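Side-chain contacts in retinoic acid receptor (Platynereis dumerilii, PDB 6EU9), which binds all-trans retinoic acid through its ligand-binding domain and probably acts as a low-affinity, ligand-regulated transcription factor in neuronal differentiation: residues L74-N77 against D78-T81; L164-P167 against E168-E171. All coordinates share one frame; numbering follows the deposited sequence.

Contact 1: residues L74-N77 against D78-T81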
ATOM      1  N   LEU A  74      -6.021   3.569  -5.923  1.00 36.25           N
ATOM      2  CA  LEU A  74      -4.768   3.254  -6.638  1.00 31.58           C
ATOM      3  C   LEU A  74      -4.265   1.955  -6.114  1.00 29.81           C
ATOM      4  O   LEU A  74      -4.779   1.484  -5.090  1.00 24.88           O
ATOM      5  CB  LEU A  74      -3.723   4.331  -6.373  1.00 30.61           C
ATOM      6  CG  LEU A  74      -4.212   5.754  -6.286  1.00 29.68           C
ATOM      7  CD1 LEU A  74      -3.622   6.282  -4.993  1.00 30.84           C
ATOM      8  CD2 LEU A  74      -3.880   6.506  -7.536  1.00 27.68           C
ATOM      9  N   SER A  75      -3.188   1.426  -6.713  1.00 33.39           N
ATOM     10  CA  SER A  75      -2.574   0.170  -6.307  1.00 35.98           C
ATOM     11  C   SER A  75      -2.293   0.203  -4.827  1.00 40.59           C
ATOM     12  O   SER A  75      -2.043   1.271  -4.226  1.00 40.22           O
ATOM     13  CB  SER A  75      -1.223  -0.060  -6.968  1.00 32.20           C
ATOM     14  OG  SER A  75      -1.060   0.721  -8.075  1.00 33.62           O
ATOM     15  N   THR A  76      -2.336  -0.986  -4.188  1.00 40.95           N
ATOM     16  CA  THR A  76      -1.856  -1.143  -2.826  1.00 39.13           C
ATOM     17  C   THR A  76      -0.394  -0.659  -2.734  1.00 38.28           C
ATOM     18  O   THR A  76      -0.041  -0.042  -1.743  1.00 37.94           O
ATOM     19  CB  THR A  76      -2.058  -2.571  -2.391  1.00 40.35           C
ATOM     20  OG1 THR A  76      -3.457  -2.687  -2.093  1.00 43.56           O
ATOM     21  CG2 THR A  76      -1.285  -2.945  -1.150  1.00 42.03           C
ATOM     22  N   ASN A  77       0.385  -0.923  -3.783  1.00 36.30           N
ATOM     23  CA  ASN A  77       1.778  -0.595  -3.805  1.00 38.68           C
ATOM     24  C   ASN A  77       2.009   0.922  -3.754  1.00 40.68           C
ATOM     25  O   ASN A  77       2.819   1.430  -2.940  1.00 35.61           O
ATOM     26  CB  ASN A  77       2.452  -1.149  -5.042  1.00 37.40           C
ATOM     27  CG  ASN A  77       3.439  -2.205  -4.715  1.00 41.85           C
ATOM     28  OD1 ASN A  77       4.059  -2.161  -3.664  1.00 52.12           O
ATOM     29  ND2 ASN A  77       3.618  -3.150  -5.593  1.00 52.03           N
ATOM     30  N   ASP A  78       1.313   1.596  -4.649  1.00 39.04           N
ATOM     31  CA  ASP A  78       1.413   3.014  -4.798  1.00 36.35           C
ATOM     32  C   ASP A  78       0.910   3.719  -3.562  1.00 39.54           C
ATOM     33  O   ASP A  78       1.511   4.723  -3.117  1.00 40.80           O
ATOM     34  CB  ASP A  78       0.595   3.440  -6.030  1.00 32.63           C
ATOM     35  CG  ASP A  78       1.324   3.196  -7.336  1.00 32.05           C
ATOM     36  OD1 ASP A  78       2.382   2.489  -7.300  1.00 30.34           O
ATOM     37  OD2 ASP A  78       0.868   3.763  -8.341  1.00 31.77           O
ATOM     38  N   GLN A  79      -0.164   3.163  -2.954  1.00 36.94           N
ATOM     39  CA  GLN A  79      -0.581   3.658  -1.641  1.00 37.88           C
ATOM     40  C   GLN A  79       0.550   3.631  -0.629  1.00 38.13           C
ATOM     41  O   GLN A  79       0.768   4.656   0.037  1.00 32.41           O
ATOM     42  CB  GLN A  79      -1.793   2.888  -1.159  1.00 36.31           C
ATOM     43  CG  GLN A  79      -2.991   3.073  -2.060  1.00 34.01           C
ATOM     44  CD  GLN A  79      -4.103   2.081  -1.682  1.00 36.92           C
ATOM     45  OE1 GLN A  79      -4.456   2.053  -0.527  1.00 35.84           O
ATOM     46  NE2 GLN A  79      -4.654   1.233  -2.650  1.00 36.10           N
ATOM     47  N   ILE A  80       1.282   2.467  -0.615  1.00 36.45           N
ATOM     48  CA  ILE A  80       2.382   2.268   0.307  1.00 38.59           C
ATOM     49  C   ILE A  80       3.529   3.224   0.010  1.00 40.22           C
ATOM     50  O   ILE A  80       4.040   3.865   0.905  1.00 41.06           O
ATOM     51  CB  ILE A  80       2.854   0.797   0.343  1.00 36.83           C
ATOM     52  CG1 ILE A  80       1.769  -0.039   1.028  1.00 38.84           C
ATOM     53  CG2 ILE A  80       4.120   0.560   1.164  1.00 33.69           C
ATOM     54  CD1 ILE A  80       2.002  -1.530   0.977  1.00 36.39           C
ATOM     55  N   THR A  81       3.923   3.283  -1.249  1.00 37.90           N
ATOM     56  CA  THR A  81       4.963   4.174  -1.745  1.00 38.04           C
ATOM     57  C   THR A  81       4.683   5.609  -1.390  1.00 39.59           C
ATOM     58  O   THR A  81       5.566   6.218  -0.828  1.00 44.42           O
ATOM     59  CB  THR A  81       5.076   4.034  -3.267  1.00 37.20           C
ATOM     60  OG1 THR A  81       5.130   2.639  -3.581  1.00 44.22           O
ATOM     61  CG2 THR A  81       6.269   4.704  -3.821  1.00 34.93           C
TER
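Gln-79 reaches back along the start of helix 76-97 to the carbonyl oxygens of Leu-74 and Ser-75. Its chain is extended beyond CG, with CD anti to CA (chi2 170°), and this carries the amide past the helix end to the preceding loop. There NE2 donates to Leu-74 O; the modelled 2.5 Å is shorter than a normal hydrogen bond, so its exact geometry is doubtful. A second, weak bond runs from NE2 to Ser-75 O at 3.1 Å. The same oxygen also accepts the backbone N of Gln-79 at 3.0 Å, nearly straight at 165°. With an alanine here, Leu-74 O would probably be left without this amide donor and Ser-75 O without its second, weak one.

Asn-77 takes part chiefly through its backbone. Its O accepts Thr-81 N in the carbonyl plane (2.7 Å) and Thr-81 OG1 from above that plane, also 2.7 Å, so two donors approach by different routes. Its ND2 turns instead to Glu-165.

Asp-78 lays its carboxylate beside the Ser-75 hydroxyl, CG to OG 3.5 Å, but its oxygens accept from the backbone N atoms of Glu-165 and His-166. Although Ser-75 occupies the N-cap position, its OG makes no capping bond and pairs with Glu-165. On another side Thr-76 CG2 lies alongside Ile-80 CD1 (4.2 Å), while Thr-76 OG1 bonds Asp-63 of the second subunit.

Leu-74, Asp-78 and Gln-79 fit the L-x-x-x-D-Q signature of nuclear receptor ligand-binding domains. The chemistry implies a division of labour: the glutamine amide fastens the helix to its own preceding loop, whereas the two carboxylate oxygens of the buried Asp-78 are each bonded by a backbone N of the 164-167 loop, which probably helps to hold its charge.

Contact 2: residues L164-P167 against E168-E171; sequences LEHP and EKVE
His-166 O is gripped by two backbone donors at the start of helix 167-188. Val-170 N approaches in the carbonyl plane at 3.3 Å, almost straight (173°), as the first full helical bond of this turn; Lys-169 N adds a weak one at 3.1 Å. One residue on, Pro-167 O receives Glu-171 N at 3.0 Å. A proline suits this first position of the helix, where its nitrogen has no hydrogen to give and no preceding turn asks for one.

The side chains of His-166 and Lys-169 run side by side. Lys-169 has CG anti to its carbonyl carbon and stays extended beyond it (chi2 -175°), which lays the methylene chain past His-166 CB and over the imidazole. The result is a CH-pi contact: CE stands 4.2 Å from the ring centroid, 25° off the normal. NZ ends over the same face, 4.3 Å from His-166 NE2, while Glu-165 CB lies against the opposite face, so the ring is sandwiched between its sequence neighbour and the lysine.

On the inner side, Leu-164 CD1 meets Val-170 CG2 at 3.9 Å, the two side chains crossing at about a right angle. Both side chains touch Leu-82 of helix 76-97. Glu-168, bent at chi2, brings OE2 to 4.1 Å from Pro-167 CD.

The contact thus starts a helix with an apolar side turned to helix 76-97 and a charged outer one. A lysine amine close over the imidazole would probably disfavour a second positive charge there, an effect that the carboxylate of Glu-168, somewhat farther away, may partly offset.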
ATOM      1  N   LEU A 164       6.832   4.665  -8.430  1.00 40.66           N
ATOM      2  CA  LEU A 164       5.418   4.446  -8.531  1.00 38.93           C
ATOM      3  C   LEU A 164       5.086   3.551  -9.717  1.00 40.11           C
ATOM      4  O   LEU A 164       5.698   3.653 -10.804  1.00 37.55           O
ATOM      5  CB  LEU A 164       4.722   5.789  -8.676  1.00 38.47           C
ATOM      6  CG  LEU A 164       4.474   6.530  -7.390  1.00 37.31           C
ATOM      7  CD1 LEU A 164       3.807   7.824  -7.773  1.00 39.81           C
ATOM      8  CD2 LEU A 164       3.586   5.743  -6.486  1.00 34.76           C
ATOM      9  N   GLU A 165       4.096   2.701  -9.530  1.00 40.79           N
ATOM     10  CA  GLU A 165       3.585   1.867 -10.612  1.00 44.49           C
ATOM     11  C   GLU A 165       2.918   2.693 -11.688  1.00 43.24           C
ATOM     12  O   GLU A 165       3.200   2.509 -12.848  1.00 41.31           O
ATOM     13  CB  GLU A 165       2.606   0.808 -10.099  1.00 50.42           C
ATOM     14  CG  GLU A 165       3.242  -0.560  -9.998  1.00 55.26           C
ATOM     15  CD  GLU A 165       2.565  -1.437  -8.979  1.00 59.88           C
ATOM     16  OE1 GLU A 165       3.190  -2.448  -8.578  1.00 68.70           O
ATOM     17  OE2 GLU A 165       1.419  -1.150  -8.575  1.00 57.21           O
ATOM     18  N   HIS A 166       2.028   3.591 -11.289  1.00 45.22           N
ATOM     19  CA  HIS A 166       1.276   4.384 -12.272  1.00 43.93           C
ATOM     20  C   HIS A 166       1.333   5.862 -11.907  1.00 39.92           C
ATOM     21  O   HIS A 166       0.338   6.404 -11.415  1.00 36.77           O
ATOM     22  CB  HIS A 166      -0.163   3.921 -12.436  1.00 48.64           C
ATOM     23  CG  HIS A 166      -0.383   2.455 -12.225  1.00 57.15           C
ATOM     24  ND1 HIS A 166      -0.029   1.504 -13.158  1.00 60.94           N
ATOM     25  CD2 HIS A 166      -0.991   1.785 -11.214  1.00 58.02           C
ATOM     26  CE1 HIS A 166      -0.387   0.313 -12.723  1.00 58.75           C
ATOM     27  NE2 HIS A 166      -0.953   0.454 -11.536  1.00 61.06           N
ATOM     28  N   PRO A 167       2.492   6.486 -12.128  1.00 37.38           N
ATOM     29  CA  PRO A 167       2.639   7.858 -11.695  1.00 39.32           C
ATOM     30  C   PRO A 167       1.690   8.825 -12.454  1.00 40.85           C
ATOM     31  O   PRO A 167       1.288   9.878 -11.862  1.00 35.94           O
ATOM     32  CB  PRO A 167       4.134   8.163 -11.961  1.00 37.04           C
ATOM     33  CG  PRO A 167       4.539   7.183 -12.997  1.00 35.16           C
ATOM     34  CD  PRO A 167       3.762   5.949 -12.667  1.00 37.00           C
ATOM     35  N   GLU A 168       1.368   8.497 -13.711  1.00 39.04           N
ATOM     36  CA  GLU A 168       0.436   9.279 -14.501  1.00 42.69           C
ATOM     37  C   GLU A 168      -0.954   9.368 -13.849  1.00 42.26           C
ATOM     38  O   GLU A 168      -1.564  10.424 -13.889  1.00 40.85           O
ATOM     39  CB  GLU A 168       0.273   8.714 -15.933  1.00 49.39           C
ATOM     40  CG  GLU A 168       1.355   7.768 -16.425  1.00 61.82           C
ATOM     41  CD  GLU A 168       1.049   6.280 -16.193  1.00 65.50           C
ATOM     42  OE1 GLU A 168      -0.124   5.855 -15.935  1.00 68.88           O
ATOM     43  OE2 GLU A 168       2.016   5.487 -16.344  1.00 64.97           O
ATOM     44  N   LYS A 169      -1.416   8.255 -13.243  1.00 38.57           N
ATOM     45  CA  LYS A 169      -2.711   8.263 -12.594  1.00 38.91           C
ATOM     46  C   LYS A 169      -2.658   9.074 -11.350  1.00 37.32           C
ATOM     47  O   LYS A 169      -3.571   9.915 -11.094  1.00 35.78           O
ATOM     48  CB  LYS A 169      -3.293   6.881 -12.308  1.00 42.65           C
ATOM     49  CG  LYS A 169      -3.178   5.848 -13.423  1.00 48.48           C
ATOM     50  CD  LYS A 169      -3.910   4.581 -13.003  1.00 52.51           C
ATOM     51  CE  LYS A 169      -3.644   3.460 -14.004  1.00 57.83           C
ATOM     52  NZ  LYS A 169      -4.293   2.150 -13.644  1.00 54.14           N
ATOM     53  N   VAL A 170      -1.632   8.848 -10.506  1.00 35.68           N
ATOM     54  CA  VAL A 170      -1.461   9.617  -9.263  1.00 30.87           C
ATOM     55  C   VAL A 170      -1.547  11.100  -9.589  1.00 31.20           C
ATOM     56  O   VAL A 170      -2.204  11.828  -8.894  1.00 32.72           O
ATOM     57  CB  VAL A 170      -0.106   9.298  -8.587  1.00 28.73           C
ATOM     58  CG1 VAL A 170       0.147  10.158  -7.382  1.00 27.55           C
ATOM     59  CG2 VAL A 170      -0.082   7.899  -8.038  1.00 25.61           C
ATOM     60  N   GLU A 171      -0.926  11.497 -10.683  1.00 31.17           N
ATOM     61  CA  GLU A 171      -0.975  12.876 -11.128  1.00 37.82           C
ATOM     62  C   GLU A 171      -2.355  13.366 -11.512  1.00 40.94           C
ATOM     63  O   GLU A 171      -2.702  14.504 -11.223  1.00 42.18           O
ATOM     64  CB  GLU A 171      -0.002  13.107 -12.286  1.00 41.31           C
ATOM     65  CG  GLU A 171       0.793  14.362 -12.139  1.00 47.41           C
ATOM     66  CD  GLU A 171       0.867  15.094 -13.442  1.00 52.56           C
ATOM     67  OE1 GLU A 171       1.444  14.482 -14.372  1.00 53.77           O
ATOM     68  OE2 GLU A 171       0.237  16.189 -13.485  1.00 56.89           O
TER

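How the contacts relate
The centres of contacts 1 and 2 lie about 10 Å apart, on the same side of the chain's centre; each contact is at the start of a helix, 76-97 or 167-188. Polar links join them. Asp-78 OD1 probably accepts Glu-165 N at 2.8 Å, so a side chain of contact 1 holds the backbone that leads into the helix of contact 2. In return, Glu-165 OE1 probably accepts Asn-77 ND2 at 3.1 Å. Ser-75 OG packs 3.3 Å from His-166 CD2. These bonds between the contacts tie the loop before helix 167-188 to the first turn of helix 76-97 within the ligand-binding domain.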